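Local coordinates for protein retinol dehydratase (Spodoptera frugiperda, PDB 1X8L) that probably dehydrates retinol to anhydroretinol through a sulfated intermediate, as an unusual member of the sulfotransferase family, at residues A[103-108]-A[160-165]; A[165-170]-A[232-237]; A[44-49]-A[221-226]. The protein carries 2 engineered substitutions. One frame throughout, in Å; residues are numbered along the deposited sequence.

Contact 1. Residues A[103-108]-A[160-165]. With OXR (4-oxoretinol), chain E.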
loop_
_atom_site.group_PDB
_atom_site.type_symbol
_atom_site.label_atom_id
_atom_site.label_comp_id
_atom_site.label_asym_id
_atom_site.label_seq_id
_atom_site.Cartn_x
_atom_site.Cartn_y
_atom_site.Cartn_z
ATOM N N TYR A 103 -11.833 -35.413 -10.608
ATOM C CA TYR A 103 -11.667 -35.085 -9.207
ATOM C C TYR A 103 -12.677 -34.052 -8.814
ATOM O O TYR A 103 -13.034 -33.171 -9.603
ATOM C CB TYR A 103 -10.283 -34.464 -8.956
ATOM C CG TYR A 103 -9.195 -35.468 -8.797
ATOM C CD1 TYR A 103 -8.741 -36.181 -9.897
ATOM C CD2 TYR A 103 -8.603 -35.711 -7.538
ATOM C CE1 TYR A 103 -7.757 -37.139 -9.764
ATOM C CE2 TYR A 103 -7.586 -36.658 -7.396
ATOM C CZ TYR A 103 -7.166 -37.374 -8.527
ATOM O OH TYR A 103 -6.176 -38.348 -8.462
ATOM N N ILE A 104 -13.100 -34.135 -7.565
ATOM C CA ILE A 104 -13.876 -33.101 -6.963
ATOM C C ILE A 104 -12.905 -32.149 -6.277
ATOM O O ILE A 104 -12.080 -32.593 -5.495
ATOM C CB ILE A 104 -14.842 -33.686 -5.916
ATOM C CG1 ILE A 104 -15.718 -34.791 -6.549
ATOM C CG2 ILE A 104 -15.669 -32.549 -5.272
ATOM C CD1 ILE A 104 -17.028 -34.299 -7.121
ATOM N N TYR A 105 -13.046 -30.853 -6.547
ATOM C CA TYR A 105 -12.210 -29.818 -5.963
ATOM C C TYR A 105 -12.935 -29.307 -4.735
ATOM O O TYR A 105 -13.804 -28.459 -4.842
ATOM C CB TYR A 105 -11.962 -28.683 -6.983
ATOM C CG TYR A 105 -10.962 -27.592 -6.573
ATOM C CD1 TYR A 105 -10.644 -26.580 -7.461
ATOM C CD2 TYR A 105 -10.333 -27.573 -5.313
ATOM C CE1 TYR A 105 -9.758 -25.584 -7.124
ATOM C CE2 TYR A 105 -9.449 -26.554 -4.961
ATOM C CZ TYR A 105 -9.170 -25.562 -5.877
ATOM O OH TYR A 105 -8.271 -24.549 -5.606
ATOM N N LEU A 106 -12.589 -29.856 -3.566
ATOM C CA LEU A 106 -13.372 -29.630 -2.342
ATOM C C LEU A 106 -13.557 -28.147 -2.008
ATOM O O LEU A 106 -14.653 -27.737 -1.646
ATOM C CB LEU A 106 -12.732 -30.365 -1.158
ATOM C CG LEU A 106 -13.417 -30.296 0.216
ATOM C CD1 LEU A 106 -14.879 -30.748 0.157
ATOM C CD2 LEU A 106 -12.632 -31.113 1.242
ATOM N N ASP A 107 -12.491 -27.352 -2.157
ATOM C CA ASP A 107 -12.477 -25.952 -1.731
ATOM C C ASP A 107 -12.435 -24.958 -2.901
ATOM O O ASP A 107 -12.180 -23.772 -2.695
ATOM C CB ASP A 107 -11.325 -25.671 -0.721
ATOM C CG ASP A 107 -9.957 -26.148 -1.213
ATOM O OD1 ASP A 107 -9.789 -27.396 -1.441
ATOM O OD2 ASP A 107 -8.982 -25.370 -1.374
ATOM N N GLY A 108 -12.740 -25.423 -4.109
ATOM C CA GLY A 108 -12.750 -24.572 -5.305
ATOM C C GLY A 108 -13.808 -23.479 -5.304
ATOM O O GLY A 108 -13.600 -22.392 -5.834
ATOM N N PHE A 160 -12.426 -39.385 -6.072
ATOM C CA PHE A 160 -11.091 -38.796 -6.116
ATOM C C PHE A 160 -11.192 -37.331 -5.709
ATOM O O PHE A 160 -11.854 -36.562 -6.384
ATOM C CB PHE A 160 -10.508 -38.911 -7.534
ATOM C CG PHE A 160 -10.153 -40.323 -7.931
ATOM C CD1 PHE A 160 -11.109 -41.165 -8.498
ATOM C CD2 PHE A 160 -8.884 -40.812 -7.713
ATOM C CE1 PHE A 160 -10.776 -42.457 -8.847
ATOM C CE2 PHE A 160 -8.540 -42.101 -8.074
ATOM C CZ PHE A 160 -9.497 -42.931 -8.625
ATOM N N VAL A 161 -10.564 -36.945 -4.607
ATOM C CA VAL A 161 -10.765 -35.598 -4.090
ATOM C C VAL A 161 -9.496 -34.759 -4.155
ATOM O O VAL A 161 -8.442 -35.240 -3.789
ATOM C CB VAL A 161 -11.288 -35.629 -2.635
ATOM C CG1 VAL A 161 -11.667 -34.242 -2.173
ATOM C CG2 VAL A 161 -12.472 -36.564 -2.530
ATOM N N LYS A 162 -9.630 -33.502 -4.599
ATOM C CA LYS A 162 -8.554 -32.499 -4.560
ATOM C C LYS A 162 -8.885 -31.365 -3.606
ATOM O O LYS A 162 -9.971 -30.795 -3.659
ATOM C CB LYS A 162 -8.321 -31.905 -5.968
ATOM C CG LYS A 162 -7.386 -30.660 -6.043
ATOM C CD LYS A 162 -7.614 -29.910 -7.364
ATOM C CE LYS A 162 -6.999 -28.540 -7.355
ATOM N NZ LYS A 162 -6.895 -28.007 -8.728
ATOM N N THR A 163 -7.932 -31.006 -2.751
ATOM C CA THR A 163 -8.138 -29.906 -1.823
ATOM C C THR A 163 -6.828 -29.201 -1.465
ATOM O O THR A 163 -5.802 -29.803 -1.333
ATOM C CB THR A 163 -8.859 -30.431 -0.563
ATOM O OG1 THR A 163 -9.268 -29.352 0.270
ATOM C CG2 THR A 163 -7.930 -31.248 0.305
ATOM N N HIS A 164 -6.890 -27.901 -1.311
ATOM C CA HIS A 164 -5.823 -27.168 -0.670
ATOM C C HIS A 164 -6.102 -26.851 0.810
ATOM O O HIS A 164 -5.397 -26.072 1.412
ATOM C CB HIS A 164 -5.553 -25.903 -1.475
ATOM C CG HIS A 164 -5.148 -26.218 -2.867
ATOM N ND1 HIS A 164 -4.093 -27.066 -3.149
ATOM C CD2 HIS A 164 -5.699 -25.881 -4.055
ATOM C CE1 HIS A 164 -3.998 -27.202 -4.458
ATOM N NE2 HIS A 164 -4.945 -26.481 -5.030
ATOM N N LEU A 165 -7.119 -27.473 1.385
ATOM C CA LEU A 165 -7.433 -27.237 2.791
ATOM C C LEU A 165 -6.445 -27.929 3.719
ATOM O O LEU A 165 -6.037 -29.083 3.460
ATOM C CB LEU A 165 -8.839 -27.760 3.115
ATOM C CG LEU A 165 -10.016 -27.126 2.409
ATOM C CD1 LEU A 165 -11.257 -27.922 2.749
ATOM C CD2 LEU A 165 -10.164 -25.697 2.829
HETATM O O2 OXR E . -12.340 -14.369 -11.726
HETATM C C4 OXR E . -13.043 -15.363 -11.764
HETATM C C3 OXR E . -14.489 -15.133 -12.058
HETATM C C2 OXR E . -15.353 -16.378 -12.100
HETATM C C1 OXR E . -14.731 -17.759 -11.838
HETATM C C17 OXR E . -14.966 -18.618 -13.084
HETATM C C16 OXR E . -15.401 -18.372 -10.593
HETATM C C5 OXR E . -12.480 -16.688 -11.520
HETATM C C18 OXR E . -11.008 -16.699 -11.243
HETATM C C6 OXR E . -13.241 -17.807 -11.545
HETATM C C7 OXR E . -12.771 -19.212 -11.316
HETATM C C8 OXR E . -11.588 -19.634 -10.880
HETATM C C9 OXR E . -11.268 -21.078 -10.711
HETATM C C19 OXR E . -12.209 -22.218 -11.031
HETATM C C10 OXR E . -10.022 -21.318 -10.283
HETATM C C11 OXR E . -9.466 -22.639 -10.103
HETATM C C12 OXR E . -8.167 -22.681 -9.814
HETATM C C13 OXR E . -7.457 -23.949 -9.612
HETATM C C20 OXR E . -8.092 -25.264 -9.993
HETATM C C14 OXR E . -6.222 -23.904 -9.099
HETATM C C15 OXR E . -5.394 -25.158 -8.826
HETATM O O1 OXR E . -5.826 -25.884 -7.676
#
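Lys162 runs beneath the ring of Tyr105 on its way to the retinoid. Its CB lies 3.9 Å from the carbonyl O of Ile104. CG then stands anti to the backbone N (chi1 170°) and the extended chain brings CD alongside the ring's CG and CD2. CE lies 3.8 Å from the centroid of the Tyr105 ring, almost on the normal, a CH-pi contact; Gly108 CA covers the opposite face. At the tip, NZ makes a cation-pi contact with the same ring and a 2.6 Å hydrogen bond to O1 of 4-oxoretinol. His164 NE2 shares that oxygen at 2.9 Å, in the plane of the imidazole, while the bond from O1 to Tyr105 OH, at 3.5 Å, is weak.

Behind this pocket two parallel strands pair. Lys162 N donates to Ile104 O at 2.8 Å, the N-H nearly straight at 173°, flanked by bonds from Ile104 N to Phe160 O and from Leu106 N to Lys162 O. Farther along, Asp107 OD1 takes two donors from one side of the carboxylate plane: Thr163 OG1 at 2.7 Å, well above the plane, and His164 N at 2.9 Å, on the syn side. Thr163 OG1 in turn accepts from Leu165 N, closing an ST turn, and Ser70 O holds His164 ND1 at the far side of the imidazole.

Backbone pairing places Lys162 and Tyr105 on one face of the sheet, and Asp107 fixes the turn that presents His164. O1 is thus held by an amine and an imidazole together, consistent with a pocket built to hold and orient the retinoid hydroxyl.

Contact 2. Residues A[165-170]-A[232-237]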
loop_
_atom_site.group_PDB
_atom_site.type_symbol
_atom_site.label_atom_id
_atom_site.label_comp_id
_atom_site.label_asym_id
_atom_site.label_seq_id
_atom_site.Cartn_x
_atom_site.Cartn_y
_atom_site.Cartn_z
ATOM N N LEU A 165 -7.119 -27.473 1.385
ATOM C CA LEU A 165 -7.433 -27.237 2.791
ATOM C C LEU A 165 -6.445 -27.929 3.719
ATOM O O LEU A 165 -6.037 -29.083 3.460
ATOM C CB LEU A 165 -8.839 -27.760 3.115
ATOM C CG LEU A 165 -10.016 -27.126 2.409
ATOM C CD1 LEU A 165 -11.257 -27.922 2.749
ATOM C CD2 LEU A 165 -10.164 -25.697 2.829
ATOM N N PRO A 166 -6.058 -27.260 4.795
ATOM C CA PRO A 166 -5.263 -27.919 5.834
ATOM C C PRO A 166 -6.057 -28.985 6.579
ATOM O O PRO A 166 -7.320 -28.975 6.620
ATOM C CB PRO A 166 -4.889 -26.769 6.775
ATOM C CG PRO A 166 -5.896 -25.720 6.550
ATOM C CD PRO A 166 -6.351 -25.851 5.145
ATOM N N LEU A 167 -5.318 -29.918 7.174
ATOM C CA LEU A 167 -5.923 -31.074 7.817
ATOM C C LEU A 167 -6.868 -30.649 8.937
ATOM O O LEU A 167 -7.895 -31.246 9.147
ATOM C CB LEU A 167 -4.864 -32.021 8.350
ATOM C CG LEU A 167 -4.174 -32.896 7.305
ATOM C CD1 LEU A 167 -3.073 -33.690 8.021
ATOM C CD2 LEU A 167 -5.182 -33.844 6.621
ATOM N N SER A 168 -6.552 -29.559 9.599
ATOM C CA SER A 168 -7.352 -29.108 10.727
ATOM C C SER A 168 -8.751 -28.586 10.367
ATOM O O SER A 168 -9.580 -28.387 11.258
ATOM C CB SER A 168 -6.594 -28.020 11.462
ATOM O OG SER A 168 -6.273 -26.984 10.569
ATOM N N LEU A 169 -9.016 -28.346 9.083
ATOM C CA LEU A 169 -10.332 -27.901 8.626
ATOM C C LEU A 169 -11.184 -29.030 8.071
ATOM O O LEU A 169 -12.372 -28.827 7.767
ATOM C CB LEU A 169 -10.201 -26.769 7.613
ATOM C CG LEU A 169 -9.650 -25.433 8.135
ATOM C CD1 LEU A 169 -9.591 -24.404 6.983
ATOM C CD2 LEU A 169 -10.446 -24.861 9.284
ATOM N N MET A 170 -10.606 -30.222 7.968
ATOM C CA MET A 170 -11.358 -31.422 7.575
ATOM C C MET A 170 -11.612 -32.347 8.780
ATOM O O MET A 170 -11.140 -32.079 9.881
ATOM C CB MET A 170 -10.608 -32.100 6.423
ATOM C CG MET A 170 -10.487 -31.184 5.184
ATOM S SD MET A 170 -9.710 -31.929 3.737
ATOM C CE MET A 170 -7.899 -31.812 4.272
ATOM N N LYS A 232 3.143 -28.321 8.176
ATOM C CA LYS A 232 3.431 -28.986 9.436
ATOM C C LYS A 232 2.293 -29.891 9.914
ATOM O O LYS A 232 2.550 -30.868 10.592
ATOM C CB LYS A 232 3.810 -27.971 10.517
ATOM C CG LYS A 232 5.239 -27.417 10.337
ATOM C CD LYS A 232 5.668 -26.643 11.549
ATOM C CE LYS A 232 6.925 -25.849 11.307
ATOM N NZ LYS A 232 7.308 -25.047 12.512
ATOM N N GLU A 233 1.054 -29.595 9.539
ATOM C CA GLU A 233 -0.075 -30.446 9.925
ATOM C C GLU A 233 0.021 -31.793 9.243
ATOM O O GLU A 233 -0.174 -32.812 9.872
ATOM C CB GLU A 233 -1.414 -29.797 9.583
ATOM C CG GLU A 233 -1.828 -28.693 10.544
ATOM C CD GLU A 233 -3.218 -28.193 10.251
ATOM O OE1 GLU A 233 -3.955 -28.944 9.630
ATOM O OE2 GLU A 233 -3.574 -27.059 10.617
ATOM N N ALA A 234 0.332 -31.797 7.954
ATOM C CA ALA A 234 0.491 -33.060 7.216
ATOM C C ALA A 234 1.722 -33.840 7.633
ATOM O O ALA A 234 1.666 -35.053 7.747
ATOM C CB ALA A 234 0.508 -32.805 5.677
ATOM N N TRP A 235 2.841 -33.120 7.792
ATOM C CA TRP A 235 4.110 -33.647 8.247
ATOM C C TRP A 235 3.941 -34.435 9.546
ATOM O O TRP A 235 4.482 -35.529 9.664
ATOM C CB TRP A 235 5.113 -32.489 8.434
ATOM C CG TRP A 235 6.497 -32.897 8.782
ATOM C CD1 TRP A 235 7.119 -32.745 9.992
ATOM C CD2 TRP A 235 7.460 -33.526 7.918
ATOM N NE1 TRP A 235 8.401 -33.242 9.934
ATOM C CE2 TRP A 235 8.639 -33.717 8.669
ATOM C CE3 TRP A 235 7.440 -33.961 6.591
ATOM C CZ2 TRP A 235 9.782 -34.337 8.138
ATOM C CZ3 TRP A 235 8.599 -34.544 6.049
ATOM C CH2 TRP A 235 9.745 -34.722 6.819
ATOM N N ALA A 236 3.131 -33.912 10.470
ATOM C CA ALA A 236 2.847 -34.578 11.741
ATOM C C ALA A 236 2.059 -35.906 11.611
ATOM O O ALA A 236 2.058 -36.711 12.543
ATOM C CB ALA A 236 2.112 -33.608 12.712
ATOM N N LYS A 237 1.399 -36.116 10.468
ATOM C CA LYS A 237 0.642 -37.346 10.216
ATOM C C LYS A 237 1.272 -38.258 9.137
ATOM O O LYS A 237 0.592 -39.128 8.603
ATOM C CB LYS A 237 -0.809 -36.998 9.842
ATOM C CG LYS A 237 -1.654 -36.465 10.998
ATOM C CD LYS A 237 -1.942 -37.560 12.030
ATOM C CE LYS A 237 -3.069 -37.185 12.987
ATOM N NZ LYS A 237 -3.553 -38.391 13.747
#
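Glu233 reaches from its helix to Ser168 and grips it with both carboxylate oxygens. OE1 takes the backbone N of Ser168 at 2.7 Å, with the N-H bent to 140°, and OE2 takes Ser168 OG, also at 2.7 Å. Both donors come in on the syn sides, each somewhat out of the carboxylate plane. Ser168 manages this two-point fit because its OG sits between its own backbone N and carbonyl carbon (chi1 56°), turned back beside the N-H. Leu167 N also lies close to OE1, but its angle is too poor for a bond.

This polar end is the tight part. Pro166 CB lies 3.7 Å from Glu233 OE1, and OE2 has further partners in Lys41, by a salt bridge, and Tyr43. Beside it Leu167 lays CD1 on the helix backbone, 3.5 Å from Glu233 O and 3.7 Å from Ala234 CA; Met180 and Met243 of the neighbouring strands pack on the same leucine. Toward solvent the fit slackens: Lys237 merely brings CG to 4.3 Å from Leu167 CD1, and its amine then leads away.

Were Glu233 an alanine, the N and OG of Ser168 would probably lose these acceptors and Lys41 this countercharge, and the serine hydroxyl would be free to turn.

The carboxylate stands at the start of the short 3-10 segment 167-169, tying helix 227-235 to the loop that follows strand 160-163. Held by Ser168 N and OG, Lys41 and Tyr43, it probably keeps its negative charge.

Contact 3. Residues A[44-49]-A[221-226]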
loop_
_atom_site.group_PDB
_atom_site.type_symbol
_atom_site.label_atom_id
_atom_site.label_comp_id
_atom_site.label_asym_id
_atom_site.label_seq_id
_atom_site.Cartn_x
_atom_site.Cartn_y
_atom_site.Cartn_z
ATOM N N MET A 44 -6.079 -18.201 5.977
ATOM C CA MET A 44 -6.779 -17.305 5.058
ATOM C C MET A 44 -7.775 -18.035 4.168
ATOM O O MET A 44 -7.406 -18.779 3.298
ATOM C CB MET A 44 -5.774 -16.547 4.191
ATOM C CG MET A 44 -4.790 -15.673 4.988
ATOM S SD MET A 44 -5.520 -14.130 5.671
ATOM C CE MET A 44 -5.610 -13.171 4.239
ATOM N N VAL A 45 -9.054 -17.821 4.376
ATOM C CA VAL A 45 -10.071 -18.364 3.484
ATOM C C VAL A 45 -10.862 -17.233 2.857
ATOM O O VAL A 45 -11.058 -16.190 3.475
ATOM C CB VAL A 45 -10.990 -19.333 4.209
ATOM C CG1 VAL A 45 -10.164 -20.502 4.841
ATOM C CG2 VAL A 45 -11.832 -18.638 5.246
ATOM N N TYR A 46 -11.290 -17.420 1.616
ATOM C CA TYR A 46 -12.168 -16.445 1.015
ATOM C C TYR A 46 -13.500 -16.540 1.763
ATOM O O TYR A 46 -13.931 -17.637 2.131
ATOM C CB TYR A 46 -12.363 -16.678 -0.490
ATOM C CG TYR A 46 -11.162 -16.342 -1.410
ATOM C CD1 TYR A 46 -10.405 -17.358 -1.980
ATOM C CD2 TYR A 46 -10.831 -15.017 -1.757
ATOM C CE1 TYR A 46 -9.343 -17.092 -2.829
ATOM C CE2 TYR A 46 -9.749 -14.745 -2.614
ATOM C CZ TYR A 46 -9.032 -15.815 -3.168
ATOM O OH TYR A 46 -7.979 -15.627 -4.031
ATOM N N ARG A 47 -14.159 -15.411 1.961
ATOM C CA ARG A 47 -15.351 -15.350 2.828
ATOM C C ARG A 47 -16.425 -16.434 2.578
ATOM O O ARG A 47 -16.907 -17.043 3.526
ATOM C CB ARG A 47 -15.982 -13.978 2.758
ATOM C CG ARG A 47 -17.164 -13.809 3.654
ATOM C CD ARG A 47 -17.675 -12.403 3.676
ATOM N NE ARG A 47 -17.423 -11.815 4.969
ATOM C CZ ARG A 47 -16.345 -11.112 5.295
ATOM N NH1 ARG A 47 -15.376 -10.851 4.423
ATOM N NH2 ARG A 47 -16.238 -10.663 6.502
ATOM N N PRO A 48 -16.771 -16.694 1.325
ATOM C CA PRO A 48 -17.777 -17.716 1.036
ATOM C C PRO A 48 -17.454 -19.096 1.618
ATOM O O PRO A 48 -18.358 -19.902 1.747
ATOM C CB PRO A 48 -17.848 -17.724 -0.501
ATOM C CG PRO A 48 -17.355 -16.398 -0.907
ATOM C CD PRO A 48 -16.269 -16.062 0.088
ATOM N N TYR A 49 -16.215 -19.369 1.993
ATOM C CA TYR A 49 -15.890 -20.632 2.640
ATOM C C TYR A 49 -16.696 -20.893 3.926
ATOM O O TYR A 49 -16.928 -22.050 4.269
ATOM C CB TYR A 49 -14.372 -20.743 2.967
ATOM C CG TYR A 49 -14.017 -22.094 3.526
ATOM C CD1 TYR A 49 -13.824 -23.172 2.678
ATOM C CD2 TYR A 49 -13.917 -22.311 4.912
ATOM C CE1 TYR A 49 -13.518 -24.417 3.160
ATOM C CE2 TYR A 49 -13.624 -23.570 5.417
ATOM C CZ TYR A 49 -13.438 -24.628 4.522
ATOM O OH TYR A 49 -13.158 -25.901 4.952
ATOM N N LEU A 221 -0.747 -13.933 4.524
ATOM C CA LEU A 221 -1.890 -13.145 4.069
ATOM C C LEU A 221 -2.383 -13.474 2.659
ATOM O O LEU A 221 -3.192 -12.736 2.077
ATOM C CB LEU A 221 -1.571 -11.659 4.220
ATOM C CG LEU A 221 -1.485 -11.284 5.695
ATOM C CD1 LEU A 221 -0.900 -9.910 5.882
ATOM C CD2 LEU A 221 -2.895 -11.420 6.347
ATOM N N TYR A 222 -1.928 -14.604 2.113
ATOM C CA TYR A 222 -2.498 -15.102 0.879
ATOM C C TYR A 222 -3.290 -16.390 1.202
ATOM O O TYR A 222 -3.125 -16.981 2.275
ATOM C CB TYR A 222 -1.415 -15.344 -0.182
ATOM C CG TYR A 222 -2.008 -15.642 -1.566
ATOM C CD1 TYR A 222 -2.757 -14.692 -2.242
ATOM C CD2 TYR A 222 -1.837 -16.875 -2.165
ATOM C CE1 TYR A 222 -3.307 -14.966 -3.489
ATOM C CE2 TYR A 222 -2.396 -17.165 -3.396
ATOM C CZ TYR A 222 -3.135 -16.201 -4.061
ATOM O OH TYR A 222 -3.717 -16.488 -5.284
ATOM N N THR A 223 -4.141 -16.762 0.251
ATOM C CA THR A 223 -5.049 -17.885 0.305
ATOM C C THR A 223 -4.462 -19.129 0.954
ATOM O O THR A 223 -3.489 -19.685 0.464
ATOM C CB THR A 223 -5.470 -18.246 -1.134
ATOM O OG1 THR A 223 -6.053 -17.114 -1.789
ATOM C CG2 THR A 223 -6.532 -19.313 -1.135
ATOM N N LEU A 224 -5.051 -19.492 2.091
ATOM C CA LEU A 224 -4.820 -20.745 2.794
ATOM C C LEU A 224 -3.419 -20.854 3.433
ATOM O O LEU A 224 -3.010 -21.958 3.823
ATOM C CB LEU A 224 -5.108 -21.942 1.877
ATOM C CG LEU A 224 -6.398 -22.748 1.995
ATOM C CD1 LEU A 224 -7.347 -22.416 3.216
ATOM C CD2 LEU A 224 -7.135 -22.670 0.731
ATOM N N THR A 225 -2.701 -19.735 3.532
ATOM C CA THR A 225 -1.531 -19.635 4.430
ATOM C C THR A 225 -2.090 -19.363 5.845
ATOM O O THR A 225 -3.271 -19.103 5.937
ATOM C CB THR A 225 -0.538 -18.537 3.968
ATOM O OG1 THR A 225 -1.141 -17.232 4.020
ATOM C CG2 THR A 225 -0.130 -18.751 2.504
ATOM N N PRO A 226 -1.299 -19.392 6.931
ATOM C CA PRO A 226 0.169 -19.557 6.923
ATOM C C PRO A 226 0.729 -20.838 6.248
ATOM O O PRO A 226 0.316 -21.983 6.536
ATOM C CB PRO A 226 0.545 -19.503 8.420
ATOM C CG PRO A 226 -0.597 -18.682 9.095
ATOM C CD PRO A 226 -1.827 -19.122 8.289
HETATM O O HOH W 1 -6.224 -17.365 -4.402
#
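Met44 is joined to the turn 222-225 through both its backbone N and its O. Its N donates to Thr225 O at 2.9 Å, nearly in line with the carbonyl, while its O accepts from Leu224 N at 2.7 Å, along a lone pair of the carbonyl. The methionine side chain wraps round the same piece of chain: CB rests 3.3 Å from Tyr222 O, and the bends at chi2 and chi3 (-74° and -76°) fold the thioether back, putting SD 3.8 Å from Leu221 CD2 and CE against the Leu221 carbonyl. On the other side of the strand's end Val45 CG1 meets Leu224 CD1, also at 3.8 Å.

The polar group of the contact gathers round a water. It bonds to the hydroxyls of Tyr46, Tyr222 and Thr223, with Thr223 OG1 2.6 Å away and Tyr222 OH at 2.8 Å. Thr223 OG1 also lies over the centre of the Tyr222 ring, and it has a further hydrogen bond to Tyr35 OH; the Tyr35 ring stacks on Tyr46, which probably fixes how the Tyr46 ring is turned.

What shapes the loop is local. The backbone N of Thr225 closes a type II beta turn on Tyr222 O, with Leu224 at positive phi (69°). Thr225 OG1 adds a second bond to Tyr222 O, at 2.7 Å. A cis peptide then leads into Pro226, the N-cap residue of helix 227-235. Strand 43-46 is an outer strand of a three-stranded antiparallel sheet, paired on its inner side by Val45 with Val36. Its other edge is where Met44 meets the turn: a type II turn docked on an edge strand, joining the small N-terminal sheet to the helical part of the sulfotransferase fold.

Contacts 1 and 3 are buried; contact 2 is buried in part and runs out to solvent at its lysine. Contact 1 belongs to the central parallel sheet and touches the retinoid directly, mixing strand pairing with polar side chains turned to the ligand. Contact 2 follows it in the chain through the shared Leu165, and trades sheet bonds for a carboxylate grip on a loop. Contact 3 uses the edge of a different, antiparallel sheet, with mostly backbone bonds and a water among hydroxyls. Contacts 2 and 3 both involve helix 227-235, one near its end and the other at its start. Leu224 lies beside His164 O and Asp107 OD2, and Tyr49 OH on Leu165, so the three contacts pack against one another.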